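Local coordinates for H/ACA ribonucleoprotein complex non-core subunit NAF1 (Saccharomyces cerevisiae, PDB 2V3M) that binds RNA and is required for maturation of box H/ACA snoRNPs and for ribosome biogenesis, leaving the particle when GAR1 replaces it, at residues T28-I33 with K108-T113; G34-A39 with V103-K108; N43-A48 with F85-L90; T69-L74 with D99-R104. All coordinates share one frame; numbering follows the deposited sequence.

Contact 1 of 4, residues T28-I33 with K108-T113; sequences TIITPI and KAFIVT
I30 and P32 both pack on the ring of F110, each with different atoms. I30 crosses the phenylalanine side chain at about a right angle and lays its CG2 methyl 3.4 Å from F110 CD2. The proline ring comes in obliquely, with P32 CB 3.8 Å from F110 CE2. The F110 ring swings back beside its own backbone N, CG opposite the carbonyl carbon (chi1 -58°), which brings CD2 close to the P32 backbone N. Further along, I30 CD1 lies 4.2 Å from V112 CG2. T31 and I111 share the other face, where I33 joins them. I33 extends CG1 away from its backbone N (chi1 -164°), and this carries CD1 to 3.9 Å from I111 CG2. The backbones are bound in antiparallel register. T31 and I111 form the hydrogen-bonded pair, with T31 N to I111 O at 3.0 Å and I111 N to T31 O at 2.8 Å. I33 N adds a bond to A109 O, also 2.8 Å. Strand 62-65 continues the sheet beyond F110 and V112, where C64 touches I30, F110 and V112. These are two neighbouring strands of the antiparallel beta sheet in the Gar1-like domain of NAF1.

Contact 2 of 4, residues G34-A39 with V103-K108; sequences GVLKSA and VRLGEK
L36 is gripped through its backbone by a type II beta turn, R104 to E107, that leads from helix 95-102 into strand 108-112 of the Gar1-like domain. Two backbone hydrogen bonds hold the turn against residues 34-39 of strand 30-40. L36 N gives a nearly straight bond to E107 O at 2.9 Å, and G106 N reaches L36 O at 2.6 Å. G106 has a positive phi of 103°, and a side chain there would jam against the carbonyl of L105. V35 and K108 then form a non-hydrogen-bonded antiparallel pair, where the turn joins the sheet. K37 and S38 both face I45, a classic beta bulge in the strand. Among the polar side chains, the ionic contact of the turn is R104 NH1 with E107 OE1, 2.7 Å apart. R104 NH2 has a further salt-bridge partner in D67. The hydroxyl of S38 is hydrogen-bonded to S38 of the second subunit. The apolar contacts centre on L36. Its side chain crosses L105 at about a right angle, with L36 CG 3.9 Å from L105 CD1. The same L105 methyl also comes near A39 CB. At the start of the turn, L36 CD2 rests 3.4 Å from R104 O, its CG extended away from the backbone N (chi1 175°).

Contact 3 of 4, residues N43-A48 with F85-L90; sequences NIIIHA and FYRIKL
I44 pairs with I88 and I46 with Y86 in the tightly packed part of this contact, an antiparallel ladder of strands 43-48 and 85-89. I88 N to I44 O is 2.8 Å and almost straight. On this face I46 CD1 meets I88 CD1 at 3.8 Å, and A48 CB touches Y86 CE1. The other face carries N43, I45, H47, F85, R87 and K89. It is loose and open only at exposed K89 and partly exposed R87 and H47. I45 CD1 lies 3.5 Å from R87 CG. The arginine chain runs on to N43, and R87 NE bonds to N43 OD1 at 3.0 Å. This bond is straight at the hydrogen and in the guanidinium plane, but the donor stands above the amide plane. R87 NH1 makes a salt bridge to E76. Replacing R87 with an alanine would probably leave E76 without this charge partner and N43 OD1 without this donor. At the far end of the same face, H47 and F85 form an offset stack, centroids 4.3 Å apart and planes at 24°, with F85 CE2 over the centre of the imidazole. F40 of the second subunit meets the F85 ring steeply. The chemistry implies an apolar face, covered at its I44 and L90 end by helix 95-102, and a more polar face, partly covered by the second subunit.

Contact 4 of 4, residues T69-L74 with D99-R104; sequences TLIGML and DELKVR
T69 and R104 meet at their polar ends, coming from opposite directions. R104 NH2 lies 2.8 Å from T69 OG1, at the guanidinium edge, and the hydrogen bond is weak because it is bent to 122°. T69 CG2 comes 4.1 Å from E100 OE1. Deeper in, I71 CG2 packs on L101 CD1 at 3.9 Å, the two side chains crossing obliquely. L101 holds CG beside its backbone N (chi1 -60°), which aims both its methyls at I71. The second shell fixes the polar pair. T69 OG1 is hydrogen-bonded to D67 OD1, while R104 pairs with the other oxygen of D67. R104 NH1 is taken by E107 in a salt bridge. E100 OE1, in the guanidinium plane, adds a weak ion pair to R104 NH2 at 3.3 Å. The R104 backbone N bonds L101 O at 2.6 Å, which holds the start of the arginine side chain near the helix. A valine in place of T69 would probably cost D67 its hydrogen bond with the hydroxyl and R104 NH2 one weak partner. I71 and G72 both face F63, a classic beta bulge. Around the contact, helix 95-102 leans on the sheet, with L101 reaching L65 of strand 62-65 and I44 of strand 43-48, and I71 touching L65, I44 and I46.

In the fold
The four contacts share one antiparallel sheet and the helix packed on it. Contacts 1 and 2 lie on successive parts of strand 30-40 and share K108; their centres are about 14 Å apart. A109 N and G34 O, 2.7 Å apart, probably hydrogen-bond where they join. Contact 3 is the neighbouring ladder, its centre about 9 Å from that of contact 2. Probable hydrogen bonds join them, S38 O to I45 N (2.8 Å) and K37 N to I45 O (2.9 Å). Contacts 2 and 4 share V103 and R104, centres about 8 Å apart. Contacts 3 and 4, centres about 9 Å apart, meet at I44 and L101. Contacts 2 and 3 touch the second subunit. Sulfate, probably from the crystallisation liquor, lies near K37 and is bound by K102 NZ.

Contact 1 of 4, residues T28-I33 with K108-T113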
loop_
_atom_site.group_PDB
_atom_site.type_symbol
_atom_site.label_atom_id
_atom_site.label_comp_id
_atom_site.label_asym_id
_atom_site.label_seq_id
_atom_site.Cartn_x
_atom_site.Cartn_y
_atom_site.Cartn_z
ATOM N N THR A 28 -20.473 20.977 0.959
ATOM C CA THR A 28 -20.356 20.151 2.113
ATOM C C THR A 28 -18.974 20.328 2.739
ATOM O O THR A 28 -18.057 20.823 2.074
ATOM C CB THR A 28 -20.784 18.680 1.890
ATOM O OG1 THR A 28 -20.061 18.044 0.846
ATOM C CG2 THR A 28 -22.201 18.585 1.595
ATOM N N ILE A 29 -18.847 19.966 4.019
ATOM C CA ILE A 29 -17.596 20.087 4.749
ATOM C C ILE A 29 -16.696 18.937 4.408
ATOM O O ILE A 29 -17.123 17.808 4.302
ATOM C CB ILE A 29 -17.842 20.263 6.253
ATOM C CG1 ILE A 29 -18.835 21.413 6.392
ATOM C CG2 ILE A 29 -16.520 20.485 6.998
ATOM C CD1 ILE A 29 -19.111 21.944 7.683
ATOM N N ILE A 30 -15.453 19.300 4.182
ATOM C CA ILE A 30 -14.390 18.413 3.809
ATOM C C ILE A 30 -13.398 18.512 4.985
ATOM O O ILE A 30 -13.213 19.611 5.553
ATOM C CB ILE A 30 -13.828 18.913 2.447
ATOM C CG1 ILE A 30 -13.816 17.811 1.444
ATOM C CG2 ILE A 30 -12.411 19.329 2.460
ATOM C CD1 ILE A 30 -15.024 17.584 0.908
ATOM N N THR A 31 -12.802 17.401 5.406
ATOM C CA THR A 31 -11.844 17.462 6.534
ATOM C C THR A 31 -10.506 16.755 6.222
ATOM O O THR A 31 -10.544 15.584 5.843
ATOM C CB THR A 31 -12.489 16.786 7.703
ATOM O OG1 THR A 31 -13.490 17.638 8.155
ATOM C CG2 THR A 31 -11.506 16.508 8.875
ATOM N N PRO A 32 -9.357 17.444 6.401
ATOM C CA PRO A 32 -8.083 16.839 6.014
ATOM C C PRO A 32 -7.896 15.521 6.790
ATOM O O PRO A 32 -8.312 15.431 7.947
ATOM C CB PRO A 32 -7.050 17.904 6.384
ATOM C CG PRO A 32 -7.711 18.706 7.429
ATOM C CD PRO A 32 -9.166 18.768 7.008
ATOM N N ILE A 33 -7.365 14.495 6.151
ATOM C CA ILE A 33 -7.276 13.241 6.816
ATOM C C ILE A 33 -5.896 12.568 6.616
ATOM O O ILE A 33 -5.493 11.798 7.467
ATOM C CB ILE A 33 -8.424 12.309 6.312
ATOM C CG1 ILE A 33 -8.626 11.127 7.255
ATOM C CG2 ILE A 33 -8.151 11.740 4.932
ATOM C CD1 ILE A 33 -9.327 11.530 8.583
ATOM N N LYS A 108 -2.971 16.071 -0.676
ATOM C CA LYS A 108 -3.665 15.880 0.589
ATOM C C LYS A 108 -5.008 15.219 0.433
ATOM O O LYS A 108 -5.749 15.605 -0.445
ATOM C CB LYS A 108 -3.905 17.180 1.257
ATOM C CG LYS A 108 -2.729 17.667 2.003
ATOM C CD LYS A 108 -3.077 18.994 2.519
ATOM C CE LYS A 108 -1.975 19.508 3.521
ATOM N NZ LYS A 108 -1.542 18.374 4.542
ATOM N N ALA A 109 -5.330 14.196 1.218
ATOM C CA ALA A 109 -6.674 13.603 1.119
ATOM C C ALA A 109 -7.593 14.018 2.246
ATOM O O ALA A 109 -7.178 14.409 3.351
ATOM C CB ALA A 109 -6.622 12.118 1.083
ATOM N N PHE A 110 -8.874 13.902 1.998
ATOM C CA PHE A 110 -9.827 14.462 2.953
ATOM C C PHE A 110 -10.986 13.486 3.094
ATOM O O PHE A 110 -11.289 12.650 2.223
ATOM C CB PHE A 110 -10.446 15.807 2.528
ATOM C CG PHE A 110 -9.461 16.894 2.272
ATOM C CD1 PHE A 110 -8.663 16.915 1.074
ATOM C CD2 PHE A 110 -9.348 17.955 3.192
ATOM C CE1 PHE A 110 -7.803 17.923 0.886
ATOM C CE2 PHE A 110 -8.469 18.955 2.982
ATOM C CZ PHE A 110 -7.713 18.972 1.847
ATOM N N ILE A 111 -11.703 13.661 4.174
ATOM C CA ILE A 111 -12.746 12.760 4.473
ATOM C C ILE A 111 -13.987 13.627 4.487
ATOM O O ILE A 111 -14.006 14.726 5.050
ATOM C CB ILE A 111 -12.404 12.018 5.776
ATOM C CG1 ILE A 111 -13.200 10.763 5.915
ATOM C CG2 ILE A 111 -12.644 12.902 7.046
ATOM C CD1 ILE A 111 -14.736 11.065 6.018
ATOM N N VAL A 112 -15.010 13.211 3.756
ATOM C CA VAL A 112 -16.280 13.994 3.646
ATOM C C VAL A 112 -17.139 13.788 4.865
ATOM O O VAL A 112 -17.185 12.714 5.424
ATOM C CB VAL A 112 -17.117 13.442 2.526
ATOM C CG1 VAL A 112 -18.487 13.994 2.554
ATOM C CG2 VAL A 112 -16.499 13.715 1.218
ATOM N N THR A 113 -17.884 14.780 5.264
ATOM C CA THR A 113 -18.592 14.693 6.559
ATOM C C THR A 113 -20.070 15.089 6.479
ATOM O O THR A 113 -20.926 14.254 6.214
ATOM C CB THR A 113 -17.907 15.612 7.616
ATOM O OG1 THR A 113 -16.500 15.287 7.708
ATOM C CG2 THR A 113 -18.614 15.512 8.998
#

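Contact 2 of 4, residues G34-A39 with V103-K108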
loop_
_atom_site.group_PDB
_atom_site.type_symbol
_atom_site.label_atom_id
_atom_site.label_comp_id
_atom_site.label_asym_id
_atom_site.label_seq_id
_atom_site.Cartn_x
_atom_site.Cartn_y
_atom_site.Cartn_z
ATOM N N GLY A 34 -5.205 12.851 5.483
ATOM C CA GLY A 34 -3.890 12.220 5.200
ATOM C C GLY A 34 -3.379 12.605 3.816
ATOM O O GLY A 34 -3.680 13.749 3.301
ATOM N N VAL A 35 -2.548 11.733 3.222
ATOM C CA VAL A 35 -1.866 12.125 2.010
ATOM C C VAL A 35 -1.969 10.935 1.153
ATOM O O VAL A 35 -1.759 9.848 1.614
ATOM C CB VAL A 35 -0.405 12.470 2.251
ATOM C CG1 VAL A 35 0.342 12.692 0.902
ATOM C CG2 VAL A 35 -0.275 13.652 3.203
ATOM N N LEU A 36 -2.364 11.113 -0.099
ATOM C CA LEU A 36 -2.483 9.995 -1.031
ATOM C C LEU A 36 -1.085 9.489 -1.302
ATOM O O LEU A 36 -0.242 10.287 -1.817
ATOM C CB LEU A 36 -3.122 10.555 -2.296
ATOM C CG LEU A 36 -3.319 9.711 -3.557
ATOM C CD1 LEU A 36 -4.230 8.602 -3.292
ATOM C CD2 LEU A 36 -3.936 10.549 -4.684
ATOM N N LYS A 37 -0.782 8.248 -0.903
ATOM C CA LYS A 37 0.586 7.758 -1.045
ATOM C C LYS A 37 0.812 6.662 -2.061
ATOM O O LYS A 37 1.892 6.535 -2.539
ATOM C CB LYS A 37 1.100 7.336 0.268
ATOM C CG LYS A 37 1.365 8.547 1.170
ATOM C CD LYS A 37 2.579 9.290 0.751
ATOM C CE LYS A 37 3.114 10.133 1.882
ATOM N NZ LYS A 37 4.324 10.941 1.389
ATOM N N SER A 38 -0.229 5.927 -2.452
ATOM C CA SER A 38 -0.034 4.812 -3.324
ATOM C C SER A 38 -1.260 4.329 -4.147
ATOM O O SER A 38 -2.401 4.501 -3.759
ATOM C CB SER A 38 0.482 3.657 -2.514
ATOM O OG SER A 38 1.099 2.792 -3.420
ATOM N N ALA A 39 -0.987 3.710 -5.304
ATOM C CA ALA A 39 -2.034 3.232 -6.180
ATOM C C ALA A 39 -1.524 2.061 -6.953
ATOM O O ALA A 39 -0.737 2.200 -7.905
ATOM C CB ALA A 39 -2.502 4.342 -7.096
ATOM N N VAL A 103 -1.791 9.193 -10.827
ATOM C CA VAL A 103 -0.993 10.286 -11.254
ATOM C C VAL A 103 -0.996 11.487 -10.251
ATOM O O VAL A 103 -0.242 12.464 -10.388
ATOM C CB VAL A 103 -1.575 10.653 -12.588
ATOM C CG1 VAL A 103 -1.600 12.180 -12.816
ATOM C CG2 VAL A 103 -0.839 9.907 -13.612
ATOM N N ARG A 104 -1.845 11.441 -9.242
ATOM C CA ARG A 104 -1.881 12.527 -8.306
ATOM C C ARG A 104 -1.361 12.190 -6.929
ATOM O O ARG A 104 -1.789 12.851 -5.994
ATOM C CB ARG A 104 -3.308 12.889 -8.130
ATOM C CG ARG A 104 -3.951 13.514 -9.376
ATOM C CD ARG A 104 -4.627 14.715 -8.886
ATOM N NE ARG A 104 -6.032 14.725 -9.170
ATOM C CZ ARG A 104 -6.884 15.555 -8.588
ATOM N NH1 ARG A 104 -6.500 16.415 -7.640
ATOM N NH2 ARG A 104 -8.136 15.494 -8.935
ATOM N N LEU A 105 -0.503 11.162 -6.796
ATOM C CA LEU A 105 0.141 10.821 -5.571
ATOM C C LEU A 105 0.739 12.016 -4.877
ATOM O O LEU A 105 1.318 12.866 -5.549
ATOM C CB LEU A 105 1.240 9.864 -5.876
ATOM C CG LEU A 105 0.885 8.378 -5.759
ATOM C CD1 LEU A 105 -0.678 8.130 -5.891
ATOM C CD2 LEU A 105 1.752 7.616 -6.752
ATOM N N GLY A 106 0.586 12.112 -3.536
ATOM C CA GLY A 106 1.271 13.154 -2.746
ATOM C C GLY A 106 0.362 14.296 -2.346
ATOM O O GLY A 106 0.736 15.117 -1.501
ATOM N N GLU A 107 -0.819 14.373 -2.980
ATOM C CA GLU A 107 -1.843 15.389 -2.694
ATOM C C GLU A 107 -2.529 15.033 -1.407
ATOM O O GLU A 107 -2.667 13.809 -1.088
ATOM C CB GLU A 107 -2.927 15.444 -3.740
ATOM C CG GLU A 107 -2.561 16.208 -4.927
ATOM C CD GLU A 107 -3.712 16.454 -5.924
ATOM O OE1 GLU A 107 -4.865 16.542 -5.494
ATOM O OE2 GLU A 107 -3.448 16.597 -7.159
ATOM N N LYS A 108 -2.971 16.071 -0.676
ATOM C CA LYS A 108 -3.665 15.880 0.589
ATOM C C LYS A 108 -5.008 15.219 0.433
ATOM O O LYS A 108 -5.749 15.605 -0.445
ATOM C CB LYS A 108 -3.905 17.180 1.257
ATOM C CG LYS A 108 -2.729 17.667 2.003
ATOM C CD LYS A 108 -3.077 18.994 2.519
ATOM C CE LYS A 108 -1.975 19.508 3.521
ATOM N NZ LYS A 108 -1.542 18.374 4.542
#

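Contact 3 of 4, residues N43-A48 with F85-L90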
loop_
_atom_site.group_PDB
_atom_site.type_symbol
_atom_site.label_atom_id
_atom_site.label_comp_id
_atom_site.label_asym_id
_atom_site.label_seq_id
_atom_site.Cartn_x
_atom_site.Cartn_y
_atom_site.Cartn_z
ATOM N N ASN A 43 -6.138 -0.616 -5.842
ATOM C CA ASN A 43 -6.158 -0.038 -4.488
ATOM C C ASN A 43 -5.547 1.355 -4.405
ATOM O O ASN A 43 -4.529 1.613 -5.086
ATOM C CB ASN A 43 -5.453 -0.907 -3.530
ATOM C CG ASN A 43 -6.089 -2.264 -3.436
ATOM O OD1 ASN A 43 -7.003 -2.501 -2.590
ATOM N ND2 ASN A 43 -5.588 -3.225 -4.273
ATOM N N ILE A 44 -6.148 2.223 -3.595
ATOM C CA ILE A 44 -5.589 3.510 -3.326
ATOM C C ILE A 44 -5.238 3.500 -1.826
ATOM O O ILE A 44 -6.038 3.095 -0.965
ATOM C CB ILE A 44 -6.619 4.631 -3.629
ATOM C CG1 ILE A 44 -6.936 4.691 -5.103
ATOM C CG2 ILE A 44 -6.144 5.974 -3.145
ATOM C CD1 ILE A 44 -5.781 4.607 -5.936
ATOM N N ILE A 45 -4.029 3.928 -1.525
ATOM C CA ILE A 45 -3.534 3.899 -0.178
ATOM C C ILE A 45 -3.329 5.340 0.336
ATOM O O ILE A 45 -2.621 6.105 -0.296
ATOM C CB ILE A 45 -2.200 3.222 -0.118
ATOM C CG1 ILE A 45 -2.376 1.772 -0.370
ATOM C CG2 ILE A 45 -1.622 3.364 1.229
ATOM C CD1 ILE A 45 -3.566 1.210 -0.081
ATOM N N ILE A 46 -3.899 5.661 1.481
ATOM C CA ILE A 46 -3.752 6.989 2.089
ATOM C C ILE A 46 -3.041 6.893 3.442
ATOM O O ILE A 46 -3.359 5.981 4.253
ATOM C CB ILE A 46 -5.173 7.640 2.263
ATOM C CG1 ILE A 46 -5.774 7.635 0.849
ATOM C CG2 ILE A 46 -5.115 9.075 2.968
ATOM C CD1 ILE A 46 -6.819 8.434 0.621
ATOM N N HIS A 47 -2.096 7.765 3.697
ATOM C CA HIS A 47 -1.371 7.594 4.900
ATOM C C HIS A 47 -1.961 8.582 5.849
ATOM O O HIS A 47 -1.998 9.786 5.524
ATOM C CB HIS A 47 0.103 7.904 4.695
ATOM C CG HIS A 47 0.979 7.458 5.828
ATOM N ND1 HIS A 47 2.351 7.622 5.825
ATOM C CD2 HIS A 47 0.690 6.866 7.016
ATOM C CE1 HIS A 47 2.879 7.128 6.938
ATOM N NE2 HIS A 47 1.891 6.663 7.683
ATOM N N ALA A 48 -2.449 8.103 7.006
ATOM C CA ALA A 48 -3.066 8.998 7.991
ATOM C C ALA A 48 -2.138 10.130 8.457
ATOM O O ALA A 48 -0.926 9.948 8.554
ATOM C CB ALA A 48 -3.583 8.228 9.168
ATOM N N PHE A 85 -2.792 3.438 7.930
ATOM C CA PHE A 85 -2.901 3.586 6.482
ATOM C C PHE A 85 -4.275 3.154 6.107
ATOM O O PHE A 85 -4.755 2.155 6.675
ATOM C CB PHE A 85 -2.051 2.580 5.754
ATOM C CG PHE A 85 -0.583 2.838 5.838
ATOM C CD1 PHE A 85 0.205 2.064 6.657
ATOM C CD2 PHE A 85 0.005 3.798 5.094
ATOM C CE1 PHE A 85 1.600 2.270 6.748
ATOM C CE2 PHE A 85 1.380 4.062 5.195
ATOM C CZ PHE A 85 2.194 3.309 5.997
ATOM N N TYR A 86 -4.895 3.875 5.166
ATOM C CA TYR A 86 -6.225 3.562 4.787
ATOM C C TYR A 86 -6.161 2.966 3.413
ATOM O O TYR A 86 -5.427 3.443 2.555
ATOM C CB TYR A 86 -7.007 4.812 4.794
ATOM C CG TYR A 86 -7.036 5.462 6.120
ATOM C CD1 TYR A 86 -6.724 6.817 6.271
ATOM C CD2 TYR A 86 -7.348 4.737 7.254
ATOM C CE1 TYR A 86 -6.744 7.436 7.526
ATOM C CE2 TYR A 86 -7.440 5.342 8.484
ATOM C CZ TYR A 86 -7.120 6.702 8.636
ATOM O OH TYR A 86 -7.195 7.276 9.914
ATOM N N ARG A 87 -6.877 1.884 3.188
ATOM C CA ARG A 87 -6.931 1.328 1.839
ATOM C C ARG A 87 -8.324 1.410 1.245
ATOM O O ARG A 87 -9.327 0.935 1.891
ATOM C CB ARG A 87 -6.473 -0.081 1.941
ATOM C CG ARG A 87 -6.332 -0.858 0.656
ATOM C CD ARG A 87 -6.163 -2.359 1.106
ATOM N NE ARG A 87 -7.021 -3.161 0.294
ATOM C CZ ARG A 87 -7.841 -4.120 0.693
ATOM N NH1 ARG A 87 -7.941 -4.511 1.943
ATOM N NH2 ARG A 87 -8.548 -4.766 -0.220
ATOM N N ILE A 88 -8.405 2.034 0.050
ATOM C CA ILE A 88 -9.685 2.191 -0.688
ATOM C C ILE A 88 -9.570 1.328 -1.936
ATOM O O ILE A 88 -8.749 1.590 -2.779
ATOM C CB ILE A 88 -9.973 3.643 -1.072
ATOM C CG1 ILE A 88 -10.202 4.500 0.150
ATOM C CG2 ILE A 88 -11.274 3.699 -1.854
ATOM C CD1 ILE A 88 -9.193 5.413 0.417
ATOM N N LYS A 89 -10.343 0.274 -2.008
ATOM C CA LYS A 89 -10.338 -0.526 -3.168
ATOM C C LYS A 89 -11.380 -0.085 -4.143
ATOM O O LYS A 89 -12.538 -0.140 -3.750
ATOM C CB LYS A 89 -10.690 -1.913 -2.753
ATOM C CG LYS A 89 -10.968 -2.847 -3.883
ATOM C CD LYS A 89 -9.720 -3.233 -4.624
ATOM C CE LYS A 89 -10.047 -4.546 -5.337
ATOM N NZ LYS A 89 -8.913 -5.173 -6.063
ATOM N N LEU A 90 -10.992 0.358 -5.370
ATOM C CA LEU A 90 -11.937 0.780 -6.390
ATOM C C LEU A 90 -12.440 -0.479 -7.178
ATOM O O LEU A 90 -11.720 -1.466 -7.330
ATOM C CB LEU A 90 -11.311 1.786 -7.309
ATOM C CG LEU A 90 -10.819 3.063 -6.671
ATOM C CD1 LEU A 90 -10.157 3.919 -7.705
ATOM C CD2 LEU A 90 -11.909 3.815 -6.044
#

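Contact 4 of 4, residues T69-L74 with D99-R104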
loop_
_atom_site.group_PDB
_atom_site.type_symbol
_atom_site.label_atom_id
_atom_site.label_comp_id
_atom_site.label_asym_id
_atom_site.label_seq_id
_atom_site.Cartn_x
_atom_site.Cartn_y
_atom_site.Cartn_z
ATOM N N THR A 69 -12.494 15.811 -5.869
ATOM C CA THR A 69 -12.401 14.652 -6.696
ATOM C C THR A 69 -12.610 13.492 -5.740
ATOM O O THR A 69 -11.896 13.308 -4.767
ATOM C CB THR A 69 -11.052 14.535 -7.384
ATOM O OG1 THR A 69 -10.921 15.587 -8.349
ATOM C CG2 THR A 69 -11.000 13.215 -8.095
ATOM N N LEU A 70 -13.643 12.715 -6.005
ATOM C CA LEU A 70 -14.012 11.636 -5.150
ATOM C C LEU A 70 -13.078 10.421 -5.296
ATOM O O LEU A 70 -12.961 9.897 -6.441
ATOM C CB LEU A 70 -15.401 11.228 -5.533
ATOM C CG LEU A 70 -15.713 9.760 -5.133
ATOM C CD1 LEU A 70 -16.163 9.764 -3.693
ATOM C CD2 LEU A 70 -16.775 8.951 -6.015
ATOM N N ILE A 71 -12.464 9.963 -4.175
ATOM C CA ILE A 71 -11.622 8.804 -4.205
ATOM C C ILE A 71 -12.417 7.510 -4.025
ATOM O O ILE A 71 -12.537 6.619 -4.875
ATOM C CB ILE A 71 -10.596 8.841 -3.183
ATOM C CG1 ILE A 71 -9.649 10.042 -3.445
ATOM C CG2 ILE A 71 -9.906 7.447 -3.228
ATOM C CD1 ILE A 71 -8.533 10.170 -2.477
ATOM N N GLY A 72 -13.036 7.414 -2.888
ATOM C CA GLY A 72 -13.967 6.289 -2.706
ATOM C C GLY A 72 -14.094 5.960 -1.212
ATOM O O GLY A 72 -13.871 6.769 -0.286
HETATM N N MSE A 73 -14.525 4.748 -0.943
HETATM C CA MSE A 73 -15.027 4.473 0.397
HETATM C C MSE A 73 -14.055 3.612 1.111
HETATM O O MSE A 73 -13.383 2.754 0.500
HETATM C CB MSE A 73 -16.199 3.651 0.276
HETATM C CG MSE A 73 -16.986 3.775 1.454
HETATM SE SE MSE A 73 -18.257 4.560 0.307
HETATM C CE MSE A 73 -19.945 3.902 0.789
ATOM N N LEU A 74 -13.948 3.790 2.414
ATOM C CA LEU A 74 -12.894 3.059 3.176
ATOM C C LEU A 74 -13.020 1.539 3.095
ATOM O O LEU A 74 -14.085 0.948 3.226
ATOM C CB LEU A 74 -12.997 3.380 4.646
ATOM C CG LEU A 74 -11.988 2.666 5.552
ATOM C CD1 LEU A 74 -10.617 3.226 5.247
ATOM C CD2 LEU A 74 -12.210 3.012 6.934
ATOM N N ASP A 99 -6.540 5.513 -12.654
ATOM C CA ASP A 99 -5.485 6.145 -13.448
ATOM C C ASP A 99 -5.284 7.625 -13.184
ATOM O O ASP A 99 -4.155 8.133 -13.195
ATOM C CB ASP A 99 -5.748 5.884 -14.944
ATOM C CG ASP A 99 -5.585 4.380 -15.304
ATOM O OD1 ASP A 99 -4.763 3.659 -14.635
ATOM O OD2 ASP A 99 -6.288 3.900 -16.237
ATOM N N GLU A 100 -6.388 8.295 -12.905
ATOM C CA GLU A 100 -6.328 9.697 -12.563
ATOM C C GLU A 100 -5.729 9.906 -11.188
ATOM O O GLU A 100 -4.991 10.831 -10.968
ATOM C CB GLU A 100 -7.684 10.332 -12.666
ATOM C CG GLU A 100 -7.599 11.884 -12.624
ATOM C CD GLU A 100 -8.981 12.611 -12.249
ATOM O OE1 GLU A 100 -8.882 13.715 -11.621
ATOM O OE2 GLU A 100 -10.126 12.071 -12.546
ATOM N N LEU A 101 -6.028 9.037 -10.252
ATOM C CA LEU A 101 -5.466 9.185 -8.930
ATOM C C LEU A 101 -4.032 8.737 -8.883
ATOM O O LEU A 101 -3.252 9.455 -8.304
ATOM C CB LEU A 101 -6.283 8.397 -7.952
ATOM C CG LEU A 101 -7.765 8.804 -7.831
ATOM C CD1 LEU A 101 -8.443 7.795 -6.853
ATOM C CD2 LEU A 101 -8.048 10.254 -7.296
ATOM N N LYS A 102 -3.695 7.588 -9.491
ATOM C CA LYS A 102 -2.337 7.118 -9.746
ATOM C C LYS A 102 -1.373 8.294 -9.977
ATOM O O LYS A 102 -0.293 8.401 -9.402
ATOM C CB LYS A 102 -2.374 6.212 -11.004
ATOM C CG LYS A 102 -0.987 5.642 -11.565
ATOM C CD LYS A 102 -0.768 4.256 -10.985
ATOM C CE LYS A 102 0.591 3.584 -11.196
ATOM N NZ LYS A 102 0.447 2.062 -11.105
ATOM N N VAL A 103 -1.791 9.193 -10.827
ATOM C CA VAL A 103 -0.993 10.286 -11.254
ATOM C C VAL A 103 -0.996 11.487 -10.251
ATOM O O VAL A 103 -0.242 12.464 -10.388
ATOM C CB VAL A 103 -1.575 10.653 -12.588
ATOM C CG1 VAL A 103 -1.600 12.180 -12.816
ATOM C CG2 VAL A 103 -0.839 9.907 -13.612
ATOM N N ARG A 104 -1.845 11.441 -9.242
ATOM C CA ARG A 104 -1.881 12.527 -8.306
ATOM C C ARG A 104 -1.361 12.190 -6.929
ATOM O O ARG A 104 -1.789 12.851 -5.994
ATOM C CB ARG A 104 -3.308 12.889 -8.130
ATOM C CG ARG A 104 -3.951 13.514 -9.376
ATOM C CD ARG A 104 -4.627 14.715 -8.886
ATOM N NE ARG A 104 -6.032 14.725 -9.170
ATOM C CZ ARG A 104 -6.884 15.555 -8.588
ATOM N NH1 ARG A 104 -6.500 16.415 -7.640
ATOM N NH2 ARG A 104 -8.136 15.494 -8.935
#